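Local coordinates for protein D-glycero-D-manno-heptose 1-phosphate kinase (Bacteroides thetaiotaomicron, PDB 3K85) that probably transfers phosphate from ATP to a heptose phosphate or related sugar, acting as a small-molecule kinase of the GHMP family, at residues A[9-13]-A[159-163]; A[24-29]-A[232-236]; A[30-36]-A[168-174]; A[116-121]-A[144-149]. One frame throughout, in Å; residues are numbered along the deposited sequence.

Contacts 3 and 4 are buried; contact 1, near the chain's centre, is only partly so. Contacts 1 and 3, their centres about 8 Å apart, meet one sheet: contact 3 pairs strands 30-37 and 169-175, while contact 1 sets helix 159-166 against the neighbouring strand 4-15. Contact 4 joins helices 115-131 and 137-151, about 11 Å from contact 1 between centres. Contact 2 is more peripheral, its centre about 20 Å from the chain's, where helix 24-27 and the turn after it meet helix 230-246. Chemistry follows place: backbone bonds and apolar side chains in contact 3, a salt bridge in contact 1, hydroxyls holding a carboxylate in contact 4, and aromatic rings with a lysine in contact 2.

Contact 1: A[9-13]-A[159-163]; sequences PLRLG and QDQYA
R11 on strand 4-15 reaches across to D160 in the first turn of helix 159-166, tying sheet to helix in the N-terminal, S5-like domain of this GHMP kinase. The charged part is a side-on salt bridge in which two nitrogens share one acceptor: R11 NE and R11 NH2 stand 3.0 and 2.7 Å from D160 OD1. That oxygen sits at the guanidinium edge, near its plane, yet the guanidinium and carboxylate planes are turned 58° apart. Both N-H groups arrive from the same face of the carboxylate, NH2 on the syn side and NE from well above the plane. Arginine suits the strand because neighbouring donors at its end can grip a single oxygen, while R11 NH1 still bonds to G112 O. The pairing resembles the Arg-Asp pair near the phosphoryl-transfer site of galactokinases and may play a similar part. Among the uncharged polar groups, Q159 OE1 lies 4.0 Å from R11 NE but spends its hydrogen bond on N34 ND2. The apolar contact uses the arginine's stem: with CG lodged between backbone N and carbonyl carbon (chi1 60°), the chain bends past small A163, bringing R11 CG 3.8 Å from A163 CB.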
loop_
_atom_site.group_PDB
_atom_site.type_symbol
_atom_site.label_atom_id
_atom_site.label_comp_id
_atom_site.label_asym_id
_atom_site.label_seq_id
_atom_site.Cartn_x
_atom_site.Cartn_y
_atom_site.Cartn_z
ATOM N N PRO A 9 -9.746 14.717 4.071
ATOM C CA PRO A 9 -8.653 15.082 4.968
ATOM C C PRO A 9 -7.582 15.960 4.333
ATOM O O PRO A 9 -7.431 16.007 3.112
ATOM C CB PRO A 9 -8.105 13.723 5.392
ATOM C CG PRO A 9 -8.211 12.939 4.119
ATOM C CD PRO A 9 -9.589 13.334 3.582
ATOM N N LEU A 10 -6.848 16.666 5.184
ATOM C CA LEU A 10 -5.760 17.522 4.743
ATOM C C LEU A 10 -4.572 16.582 4.781
ATOM O O LEU A 10 -4.725 15.420 5.142
ATOM C CB LEU A 10 -5.560 18.696 5.707
ATOM C CG LEU A 10 -6.725 19.690 5.832
ATOM C CD1 LEU A 10 -6.470 20.606 7.016
ATOM C CD2 LEU A 10 -6.881 20.509 4.551
ATOM N N ARG A 11 -3.392 17.062 4.427
ATOM C CA ARG A 11 -2.247 16.177 4.406
ATOM C C ARG A 11 -0.948 16.831 4.811
ATOM O O ARG A 11 -0.840 18.045 4.854
ATOM C CB ARG A 11 -2.105 15.592 3.002
ATOM C CG ARG A 11 -1.905 16.643 1.914
ATOM C CD ARG A 11 -0.489 17.200 1.956
ATOM N NE ARG A 11 -0.267 18.279 1.000
ATOM C CZ ARG A 11 0.291 19.442 1.324
ATOM N NH1 ARG A 11 0.668 19.662 2.576
ATOM N NH2 ARG A 11 0.485 20.375 0.404
ATOM N N LEU A 12 0.038 15.996 5.101
ATOM C CA LEU A 12 1.367 16.439 5.472
ATOM C C LEU A 12 2.255 16.049 4.306
ATOM O O LEU A 12 2.174 14.921 3.812
ATOM C CB LEU A 12 1.847 15.706 6.715
ATOM C CG LEU A 12 2.039 16.500 7.998
ATOM C CD1 LEU A 12 0.958 17.559 8.147
ATOM C CD2 LEU A 12 2.010 15.521 9.163
ATOM N N GLY A 13 3.087 16.987 3.861
ATOM C CA GLY A 13 3.995 16.704 2.768
ATOM C C GLY A 13 5.236 16.110 3.394
ATOM O O GLY A 13 6.097 16.837 3.893
ATOM N N GLN A 159 0.016 17.050 -5.886
ATOM C CA GLN A 159 -0.077 16.145 -4.755
ATOM C C GLN A 159 -1.323 16.319 -3.876
ATOM O O GLN A 159 -1.928 15.323 -3.460
ATOM C CB GLN A 159 1.198 16.215 -3.905
ATOM C CG GLN A 159 1.384 17.484 -3.100
ATOM C CD GLN A 159 2.430 17.309 -2.028
ATOM O OE1 GLN A 159 2.393 16.337 -1.271
ATOM N NE2 GLN A 159 3.372 18.244 -1.950
ATOM N N ASP A 160 -1.715 17.569 -3.630
ATOM C CA ASP A 160 -2.878 17.891 -2.800
ATOM C C ASP A 160 -4.194 17.279 -3.249
ATOM O O ASP A 160 -4.923 16.710 -2.440
ATOM C CB ASP A 160 -3.069 19.409 -2.702
ATOM C CG ASP A 160 -1.901 20.100 -2.041
ATOM O OD1 ASP A 160 -0.924 19.408 -1.661
ATOM O OD2 ASP A 160 -1.960 21.342 -1.906
ATOM N N GLN A 161 -4.522 17.403 -4.524
ATOM C CA GLN A 161 -5.783 16.835 -4.987
ATOM C C GLN A 161 -5.835 15.318 -4.789
ATOM O O GLN A 161 -6.837 14.769 -4.324
ATOM C CB GLN A 161 -6.023 17.158 -6.469
ATOM C CG GLN A 161 -6.391 18.612 -6.760
ATOM C CD GLN A 161 -5.185 19.537 -6.833
ATOM O OE1 GLN A 161 -4.074 19.176 -6.452
ATOM N NE2 GLN A 161 -5.411 20.748 -7.331
ATOM N N TYR A 162 -4.743 14.648 -5.133
ATOM C CA TYR A 162 -4.688 13.195 -5.028
ATOM C C TYR A 162 -4.682 12.692 -3.591
ATOM O O TYR A 162 -5.312 11.672 -3.284
ATOM C CB TYR A 162 -3.467 12.668 -5.791
ATOM C CG TYR A 162 -3.638 12.714 -7.293
ATOM C CD1 TYR A 162 -4.175 11.627 -7.981
ATOM C CD2 TYR A 162 -3.341 13.869 -8.016
ATOM C CE1 TYR A 162 -4.422 11.689 -9.352
ATOM C CE2 TYR A 162 -3.591 13.943 -9.398
ATOM C CZ TYR A 162 -4.135 12.851 -10.052
ATOM O OH TYR A 162 -4.450 12.926 -11.396
ATOM N N ALA A 163 -3.975 13.396 -2.708
ATOM C CA ALA A 163 -3.924 12.983 -1.313
ATOM C C ALA A 163 -5.342 13.018 -0.733
ATOM O O ALA A 163 -5.806 12.056 -0.117
ATOM C CB ALA A 163 -3.003 13.898 -0.525
#

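Contact 2: A[24-29]-A[232-236]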
loop_
_atom_site.group_PDB
_atom_site.type_symbol
_atom_site.label_atom_id
_atom_site.label_comp_id
_atom_site.label_asym_id
_atom_site.label_seq_id
_atom_site.Cartn_x
_atom_site.Cartn_y
_atom_site.Cartn_z
ATOM N N TYR A 24 8.382 21.059 -14.151
ATOM C CA TYR A 24 9.318 20.085 -13.593
ATOM C C TYR A 24 8.788 18.648 -13.578
ATOM O O TYR A 24 9.524 17.720 -13.906
ATOM C CB TYR A 24 9.759 20.461 -12.173
ATOM C CG TYR A 24 10.814 19.501 -11.641
ATOM C CD1 TYR A 24 12.176 19.807 -11.716
ATOM C CD2 TYR A 24 10.452 18.240 -11.157
ATOM C CE1 TYR A 24 13.148 18.880 -11.331
ATOM C CE2 TYR A 24 11.409 17.308 -10.774
ATOM C CZ TYR A 24 12.755 17.632 -10.864
ATOM O OH TYR A 24 13.696 16.697 -10.486
ATOM N N SER A 25 7.529 18.450 -13.193
ATOM C CA SER A 25 6.989 17.097 -13.163
ATOM C C SER A 25 6.919 16.495 -14.564
ATOM O O SER A 25 7.160 15.303 -14.753
ATOM C CB SER A 25 5.591 17.073 -12.518
ATOM O OG SER A 25 4.592 17.632 -13.352
ATOM N N ASP A 26 6.607 17.333 -15.548
ATOM C CA ASP A 26 6.477 16.882 -16.927
ATOM C C ASP A 26 7.803 16.621 -17.646
ATOM O O ASP A 26 7.900 15.732 -18.494
ATOM C CB ASP A 26 5.641 17.898 -17.708
ATOM C CG ASP A 26 4.287 18.134 -17.075
ATOM O OD1 ASP A 26 3.610 17.131 -16.761
ATOM O OD2 ASP A 26 3.894 19.310 -16.888
ATOM N N ILE A 27 8.828 17.382 -17.295
ATOM C CA ILE A 27 10.132 17.214 -17.917
ATOM C C ILE A 27 10.967 16.093 -17.294
ATOM O O ILE A 27 11.450 15.205 -17.995
ATOM C CB ILE A 27 10.930 18.535 -17.846
ATOM C CG1 ILE A 27 10.194 19.614 -18.640
ATOM C CG2 ILE A 27 12.357 18.326 -18.368
ATOM C CD1 ILE A 27 10.678 21.033 -18.337
ATOM N N TYR A 28 11.127 16.130 -15.977
ATOM C CA TYR A 28 11.942 15.141 -15.281
ATOM C C TYR A 28 11.143 14.033 -14.609
ATOM O O TYR A 28 11.652 12.924 -14.414
ATOM C CB TYR A 28 12.796 15.842 -14.223
ATOM C CG TYR A 28 13.599 17.002 -14.763
ATOM C CD1 TYR A 28 14.811 16.797 -15.431
ATOM C CD2 TYR A 28 13.147 18.309 -14.606
ATOM C CE1 TYR A 28 15.556 17.874 -15.927
ATOM C CE2 TYR A 28 13.876 19.393 -15.095
ATOM C CZ TYR A 28 15.080 19.173 -15.756
ATOM O OH TYR A 28 15.792 20.260 -16.241
ATOM N N GLY A 29 9.898 14.344 -14.253
ATOM C CA GLY A 29 9.045 13.383 -13.576
ATOM C C GLY A 29 9.068 13.691 -12.091
ATOM O O GLY A 29 10.110 14.062 -11.546
HETATM N N MSE A 232 16.148 20.378 -6.818
HETATM C CA MSE A 232 14.898 19.647 -6.947
HETATM C C MSE A 232 15.153 18.164 -7.166
HETATM O O MSE A 232 14.389 17.327 -6.694
HETATM C CB MSE A 232 14.074 20.200 -8.109
HETATM C CG MSE A 232 12.656 19.650 -8.180
HETATM SE SE MSE A 232 11.565 20.144 -6.649
HETATM C CE MSE A 232 11.079 21.945 -7.178
ATOM N N HIS A 233 16.222 17.836 -7.881
ATOM C CA HIS A 233 16.542 16.436 -8.127
ATOM C C HIS A 233 16.806 15.722 -6.806
ATOM O O HIS A 233 16.655 14.502 -6.704
ATOM C CB HIS A 233 17.763 16.302 -9.045
ATOM C CG HIS A 233 17.520 16.767 -10.449
ATOM N ND1 HIS A 233 16.364 16.472 -11.142
ATOM C CD2 HIS A 233 18.297 17.479 -11.299
ATOM C CE1 HIS A 233 16.440 16.983 -12.358
ATOM N NE2 HIS A 233 17.602 17.598 -12.480
ATOM N N LYS A 234 17.204 16.488 -5.794
ATOM C CA LYS A 234 17.472 15.922 -4.481
ATOM C C LYS A 234 16.161 15.766 -3.726
ATOM O O LYS A 234 15.937 14.743 -3.076
ATOM C CB LYS A 234 18.425 16.817 -3.692
ATOM C CG LYS A 234 19.856 16.778 -4.198
ATOM C CD LYS A 234 20.758 17.687 -3.367
ATOM C CE LYS A 234 22.212 17.604 -3.819
ATOM N NZ LYS A 234 23.077 18.520 -3.023
ATOM N N ILE A 235 15.305 16.785 -3.815
ATOM C CA ILE A 235 13.994 16.758 -3.167
ATOM C C ILE A 235 13.207 15.574 -3.726
ATOM O O ILE A 235 12.486 14.905 -3.003
ATOM C CB ILE A 235 13.216 18.075 -3.421
ATOM C CG1 ILE A 235 13.837 19.204 -2.589
ATOM C CG2 ILE A 235 11.741 17.897 -3.093
ATOM C CD1 ILE A 235 13.251 20.581 -2.854
ATOM N N LYS A 236 13.355 15.325 -5.023
ATOM C CA LYS A 236 12.692 14.196 -5.664
ATOM C C LYS A 236 13.286 12.907 -5.080
ATOM O O LYS A 236 12.562 11.983 -4.715
ATOM C CB LYS A 236 12.932 14.231 -7.176
ATOM C CG LYS A 236 12.473 12.976 -7.917
ATOM C CD LYS A 236 12.807 13.033 -9.405
ATOM C CE LYS A 236 12.209 11.846 -10.158
ATOM N NZ LYS A 236 12.255 12.024 -11.647
#
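Y24 OH and H233 ND1, 2.8 Å apart, share a hydrogen bond in which either could be the donor; it lies within an aromatic cluster of Y24, Y28 and H233. The cluster joins helix 24-27 to helix 230-246. A second polar tie comes from K236, whose chain is extended from CG onward and carries NZ to the turn, 3.0 Å from G29 O. The amine meets this oxygen from above the carbonyl plane, and lysine suits the place by spanning the distance with a flexible methylene arm. G29 has positive phi; a side chain there would press against the carbonyl oxygen of Y28, so glycine is the natural choice. Outward from these bonds the rings pack. H233 stands edge-to-face against Y28, with CE1 over the tyrosine face, planes 82° apart and centroids 4.8 Å apart. Y24 is sandwiched, Y28 CD2 on one face and selenomethionine M232 on the other. CG of M232 makes a CH-pi contact, 3.4 Å from the centroid of the Y24 ring. The M232 chain then bends, leaving its SE 4.9 Å above that centroid, only 2° off the ring normal, a distant Met-aromatic contact.

Contact 3: A[30-36]-A[168-174]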
loop_
_atom_site.group_PDB
_atom_site.type_symbol
_atom_site.label_atom_id
_atom_site.label_comp_id
_atom_site.label_asym_id
_atom_site.label_seq_id
_atom_site.Cartn_x
_atom_site.Cartn_y
_atom_site.Cartn_z
ATOM N N GLY A 30 7.925 13.545 -11.425
ATOM C CA GLY A 30 7.878 13.832 -9.999
ATOM C C GLY A 30 7.704 12.626 -9.086
ATOM O O GLY A 30 7.242 11.561 -9.507
ATOM N N LEU A 31 8.086 12.803 -7.825
ATOM C CA LEU A 31 7.963 11.747 -6.831
ATOM C C LEU A 31 7.529 12.362 -5.511
ATOM O O LEU A 31 8.153 13.303 -5.013
ATOM C CB LEU A 31 9.294 10.995 -6.670
ATOM C CG LEU A 31 9.633 10.059 -7.831
ATOM C CD1 LEU A 31 10.973 9.392 -7.583
ATOM C CD2 LEU A 31 8.542 9.016 -7.985
ATOM N N ILE A 32 6.448 11.829 -4.951
ATOM C CA ILE A 32 5.920 12.347 -3.707
ATOM C C ILE A 32 5.475 11.336 -2.661
ATOM O O ILE A 32 4.817 10.336 -2.963
ATOM C CB ILE A 32 4.741 13.290 -3.992
ATOM C CG1 ILE A 32 5.290 14.666 -4.369
ATOM C CG2 ILE A 32 3.803 13.362 -2.781
ATOM C CD1 ILE A 32 4.247 15.711 -4.566
ATOM N N LEU A 33 5.835 11.616 -1.415
ATOM C CA LEU A 33 5.423 10.780 -0.299
ATOM C C LEU A 33 4.671 11.690 0.652
ATOM O O LEU A 33 5.260 12.572 1.270
ATOM C CB LEU A 33 6.624 10.177 0.431
ATOM C CG LEU A 33 6.200 9.212 1.546
ATOM C CD1 LEU A 33 5.520 8.007 0.924
ATOM C CD2 LEU A 33 7.404 8.766 2.350
ATOM N N ASN A 34 3.363 11.495 0.748
ATOM C CA ASN A 34 2.550 12.301 1.651
ATOM C C ASN A 34 1.533 11.424 2.382
ATOM O O ASN A 34 1.324 10.252 2.044
ATOM C CB ASN A 34 1.835 13.434 0.895
ATOM C CG ASN A 34 0.959 12.929 -0.233
ATOM O OD1 ASN A 34 0.460 11.805 -0.195
ATOM N ND2 ASN A 34 0.756 13.774 -1.247
ATOM N N ALA A 35 0.884 12.005 3.376
ATOM C CA ALA A 35 -0.068 11.251 4.179
ATOM C C ALA A 35 -1.147 12.156 4.724
ATOM O O ALA A 35 -0.848 13.227 5.242
ATOM C CB ALA A 35 0.670 10.575 5.328
ATOM N N THR A 36 -2.397 11.721 4.621
ATOM C CA THR A 36 -3.502 12.510 5.122
ATOM C C THR A 36 -3.567 12.453 6.651
ATOM O O THR A 36 -3.114 11.490 7.263
ATOM C CB THR A 36 -4.812 12.031 4.523
ATOM O OG1 THR A 36 -4.876 10.605 4.609
ATOM C CG2 THR A 36 -4.909 12.467 3.061
ATOM N N GLY A 168 -4.594 8.103 3.303
ATOM C CA GLY A 168 -3.511 7.258 3.803
ATOM C C GLY A 168 -2.102 7.724 3.451
ATOM O O GLY A 168 -1.890 8.903 3.176
ATOM N N PHE A 169 -1.132 6.804 3.508
ATOM C CA PHE A 169 0.256 7.093 3.129
ATOM C C PHE A 169 0.388 6.696 1.642
ATOM O O PHE A 169 0.250 5.521 1.280
ATOM C CB PHE A 169 1.245 6.264 3.956
ATOM C CG PHE A 169 1.462 6.780 5.347
ATOM C CD1 PHE A 169 2.663 7.389 5.697
ATOM C CD2 PHE A 169 0.455 6.680 6.305
ATOM C CE1 PHE A 169 2.854 7.897 6.984
ATOM C CE2 PHE A 169 0.639 7.186 7.596
ATOM C CZ PHE A 169 1.837 7.794 7.932
ATOM N N ASN A 170 0.643 7.681 0.789
ATOM C CA ASN A 170 0.767 7.439 -0.643
ATOM C C ASN A 170 2.149 7.834 -1.188
ATOM O O ASN A 170 2.803 8.742 -0.672
ATOM C CB ASN A 170 -0.335 8.210 -1.392
ATOM C CG ASN A 170 -1.728 7.638 -1.143
ATOM O OD1 ASN A 170 -2.667 8.363 -0.795
ATOM N ND2 ASN A 170 -1.871 6.329 -1.334
ATOM N N TYR A 171 2.599 7.103 -2.202
ATOM C CA TYR A 171 3.861 7.378 -2.884
ATOM C C TYR A 171 3.341 7.596 -4.291
ATOM O O TYR A 171 2.930 6.652 -4.966
ATOM C CB TYR A 171 4.778 6.168 -2.841
ATOM C CG TYR A 171 6.120 6.353 -3.520
ATOM C CD1 TYR A 171 7.145 7.054 -2.896
ATOM C CD2 TYR A 171 6.387 5.759 -4.759
ATOM C CE1 TYR A 171 8.410 7.158 -3.475
ATOM C CE2 TYR A 171 7.643 5.858 -5.346
ATOM C CZ TYR A 171 8.649 6.561 -4.694
ATOM O OH TYR A 171 9.894 6.677 -5.260
HETATM N N MSE A 172 3.324 8.851 -4.711
HETATM C CA MSE A 172 2.793 9.220 -6.013
HETATM C C MSE A 172 3.862 9.484 -7.051
HETATM O O MSE A 172 4.891 10.111 -6.773
HETATM C CB MSE A 172 1.912 10.460 -5.873
HETATM C CG MSE A 172 1.058 10.446 -4.615
HETATM SE SE MSE A 172 -0.166 11.934 -4.459
HETATM C CE MSE A 172 -1.715 10.956 -3.766
ATOM N N GLU A 173 3.605 8.997 -8.257
ATOM C CA GLU A 173 4.522 9.184 -9.365
ATOM C C GLU A 173 3.838 10.116 -10.346
ATOM O O GLU A 173 2.825 9.765 -10.941
ATOM C CB GLU A 173 4.835 7.836 -10.020
ATOM C CG GLU A 173 5.752 6.961 -9.177
ATOM C CD GLU A 173 5.889 5.540 -9.711
ATOM O OE1 GLU A 173 5.000 4.704 -9.435
ATOM O OE2 GLU A 173 6.889 5.256 -10.413
ATOM N N PHE A 174 4.370 11.326 -10.464
ATOM C CA PHE A 174 3.838 12.321 -11.381
ATOM C C PHE A 174 4.802 12.270 -12.549
ATOM O O PHE A 174 5.784 13.018 -12.624
ATOM C CB PHE A 174 3.828 13.691 -10.713
ATOM C CG PHE A 174 2.869 13.780 -9.559
ATOM C CD1 PHE A 174 1.499 13.887 -9.787
ATOM C CD2 PHE A 174 3.326 13.695 -8.247
ATOM C CE1 PHE A 174 0.595 13.907 -8.730
ATOM C CE2 PHE A 174 2.429 13.711 -7.177
ATOM C CZ PHE A 174 1.061 13.817 -7.419
HETATM O O HOH W 1 -1.870 10.831 1.018
#
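A35 sets its methyl squarely over the centre of the F169 ring, CB 3.7 Å from the centroid, a CH-pi contact in which a small bump meets a flat floor. The two residues form a non-hydrogen-bonded pair in the antiparallel ladder that joins strands 30-37 and 169-175 within the mixed sheet. Alanine suits the place because its single methyl fits flat on the ring. A serine in place of F169 would probably leave a gap beneath that methyl and deprive F331 of the ring it meets. Farther along this face, which turns toward helix 230-246, L31 fills the space between two neighbours: its CD1 lies 3.7 Å from Y171 OH, and its CD2 is 3.7 Å from CG of E173, whose chain runs alongside. On the other face, toward helix 159-166, I32 wedges against the F174 ring, its CB level with the ring edge and its CD1 3.8 Å from CE2 of F174. Next comes selenomethionine M172, bent at its far end so that SE packs 3.8 Å from N34 ND2, which hydrogen-bonds to Q159 OE1. At the T36-G168 end of the pairing, water 1 hydrogen-bonds to N34 OD1 and G168 O, while T36 OG1 accepts from G168 N at 2.8 Å and also bonds to I332 O. Paired backbone bonds, such as those between I32 and M172, satisfy the buried peptide groups. The side chains can thus be largely apolar, while the polar ends of N34, T36 and E173 each have a partner, for E173 OE1 the amide N183 ND2.

Contact 4: A[116-121]-A[144-149]; sequences SSTMVV and AYEIER
S117 OG donates to E148 OE1 at 2.8 Å, the shorter of two hydroxyl bonds by which the first turn of helix 115-131 holds a carboxylate from helix 137-151. The first helix follows the glycine-rich loop of the GHMP kinase fold. S116 OG supplies the second bond, 2.9 Å to E148 OE2, arriving from above the carboxylate plane (52° out of it), whereas S117 comes in on the syn side, nearer the plane. Glutamate suits the site because its chain is long: with CG swung opposite the backbone N (chi1 172°) and the rest extended, it bridges the space between axes 9.8 Å apart. Serine is small enough to bring a hydroxyl to each oxygen from consecutive positions. A leucine in place of E148 would probably leave both serine hydroxyls without this acceptor and free to turn. Beneath the polar pair the helices close up on small groups, V120 CG1 standing 3.8 Å and V121 CG2 4.1 Å from A144 CB. Two neutral donors, one on each oxygen, fix how the buried carboxylate is turned. S116 and E148 probably correspond to the serine and glutamate that bind magnesium in mevalonate kinase, though no metal lies here.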
loop_
_atom_site.group_PDB
_atom_site.type_symbol
_atom_site.label_atom_id
_atom_site.label_comp_id
_atom_site.label_asym_id
_atom_site.label_seq_id
_atom_site.Cartn_x
_atom_site.Cartn_y
_atom_site.Cartn_z
ATOM N N SER A 116 -7.343 24.233 0.210
ATOM C CA SER A 116 -8.132 24.469 -0.990
ATOM C C SER A 116 -8.445 23.191 -1.779
ATOM O O SER A 116 -9.606 22.884 -2.059
ATOM C CB SER A 116 -7.390 25.473 -1.881
ATOM O OG SER A 116 -8.196 25.896 -2.966
ATOM N N SER A 117 -7.411 22.448 -2.143
ATOM C CA SER A 117 -7.620 21.218 -2.900
ATOM C C SER A 117 -8.475 20.225 -2.106
ATOM O O SER A 117 -9.356 19.562 -2.654
ATOM C CB SER A 117 -6.269 20.603 -3.245
ATOM O OG SER A 117 -5.462 21.545 -3.936
ATOM N N THR A 118 -8.225 20.134 -0.807
ATOM C CA THR A 118 -8.993 19.225 0.024
ATOM C C THR A 118 -10.461 19.599 -0.040
ATOM O O THR A 118 -11.318 18.720 -0.210
ATOM C CB THR A 118 -8.503 19.260 1.479
ATOM O OG1 THR A 118 -7.244 18.588 1.562
ATOM C CG2 THR A 118 -9.494 18.583 2.404
HETATM N N MSE A 119 -10.757 20.897 0.058
HETATM C CA MSE A 119 -12.149 21.355 0.011
HETATM C C MSE A 119 -12.829 21.104 -1.333
HETATM O O MSE A 119 -14.018 20.746 -1.379
HETATM C CB MSE A 119 -12.251 22.841 0.372
HETATM C CG MSE A 119 -13.673 23.405 0.246
HETATM SE SE MSE A 119 -15.017 22.492 1.340
HETATM C CE MSE A 119 -14.366 23.108 3.068
ATOM N N VAL A 120 -12.095 21.312 -2.427
ATOM C CA VAL A 120 -12.644 21.063 -3.765
ATOM C C VAL A 120 -13.009 19.571 -3.863
ATOM O O VAL A 120 -14.089 19.214 -4.338
ATOM C CB VAL A 120 -11.613 21.411 -4.878
ATOM C CG1 VAL A 120 -12.108 20.900 -6.232
ATOM C CG2 VAL A 120 -11.397 22.917 -4.938
ATOM N N VAL A 121 -12.118 18.703 -3.394
ATOM C CA VAL A 121 -12.391 17.269 -3.415
ATOM C C VAL A 121 -13.637 16.981 -2.584
ATOM O O VAL A 121 -14.546 16.288 -3.024
ATOM C CB VAL A 121 -11.200 16.451 -2.836
ATOM C CG1 VAL A 121 -11.563 14.944 -2.763
ATOM C CG2 VAL A 121 -9.955 16.675 -3.705
ATOM N N ALA A 144 -10.564 17.670 -9.935
ATOM C CA ALA A 144 -10.327 18.678 -8.913
ATOM C C ALA A 144 -9.169 19.580 -9.315
ATOM O O ALA A 144 -9.218 20.794 -9.115
ATOM C CB ALA A 144 -10.034 18.010 -7.565
ATOM N N TYR A 145 -8.124 18.976 -9.874
ATOM C CA TYR A 145 -6.955 19.722 -10.312
ATOM C C TYR A 145 -7.365 20.647 -11.446
ATOM O O TYR A 145 -6.896 21.781 -11.536
ATOM C CB TYR A 145 -5.874 18.774 -10.819
ATOM C CG TYR A 145 -4.625 19.468 -11.314
ATOM C CD1 TYR A 145 -3.662 19.935 -10.421
ATOM C CD2 TYR A 145 -4.396 19.640 -12.682
ATOM C CE1 TYR A 145 -2.491 20.553 -10.874
ATOM C CE2 TYR A 145 -3.232 20.259 -13.153
ATOM C CZ TYR A 145 -2.280 20.711 -12.245
ATOM O OH TYR A 145 -1.115 21.302 -12.702
ATOM N N GLU A 146 -8.246 20.158 -12.311
ATOM C CA GLU A 146 -8.689 20.958 -13.437
ATOM C C GLU A 146 -9.591 22.124 -13.050
ATOM O O GLU A 146 -9.469 23.210 -13.623
ATOM C CB GLU A 146 -9.366 20.069 -14.482
ATOM C CG GLU A 146 -8.356 19.463 -15.446
ATOM C CD GLU A 146 -8.984 18.534 -16.457
ATOM O OE1 GLU A 146 -10.009 18.918 -17.063
ATOM O OE2 GLU A 146 -8.443 17.423 -16.655
ATOM N N ILE A 147 -10.479 21.919 -12.079
ATOM C CA ILE A 147 -11.364 22.994 -11.649
ATOM C C ILE A 147 -10.559 24.090 -10.976
ATOM O O ILE A 147 -10.711 25.272 -11.277
ATOM C CB ILE A 147 -12.406 22.511 -10.636
ATOM C CG1 ILE A 147 -13.410 21.584 -11.303
ATOM C CG2 ILE A 147 -13.130 23.705 -10.029
ATOM C CD1 ILE A 147 -14.333 20.901 -10.302
ATOM N N GLU A 148 -9.689 23.684 -10.063
ATOM C CA GLU A 148 -8.877 24.622 -9.308
ATOM C C GLU A 148 -7.793 25.315 -10.127
ATOM O O GLU A 148 -7.710 26.538 -10.152
ATOM C CB GLU A 148 -8.268 23.883 -8.113
ATOM C CG GLU A 148 -7.231 24.643 -7.302
ATOM C CD GLU A 148 -6.923 23.945 -5.975
ATOM O OE1 GLU A 148 -7.037 22.696 -5.919
ATOM O OE2 GLU A 148 -6.557 24.640 -4.998
ATOM N N ARG A 149 -6.975 24.524 -10.807
ATOM C CA ARG A 149 -5.872 25.047 -11.596
ATOM C C ARG A 149 -6.225 25.769 -12.902
ATOM O O ARG A 149 -5.601 26.778 -13.223
ATOM C CB ARG A 149 -4.882 23.911 -11.865
ATOM C CG ARG A 149 -4.274 23.329 -10.584
ATOM C CD ARG A 149 -3.197 24.253 -10.023
ATOM N NE ARG A 149 -3.286 24.451 -8.574
ATOM C CZ ARG A 149 -3.133 23.494 -7.664
ATOM N NH1 ARG A 149 -2.885 22.252 -8.040
ATOM N NH2 ARG A 149 -3.207 23.785 -6.372
#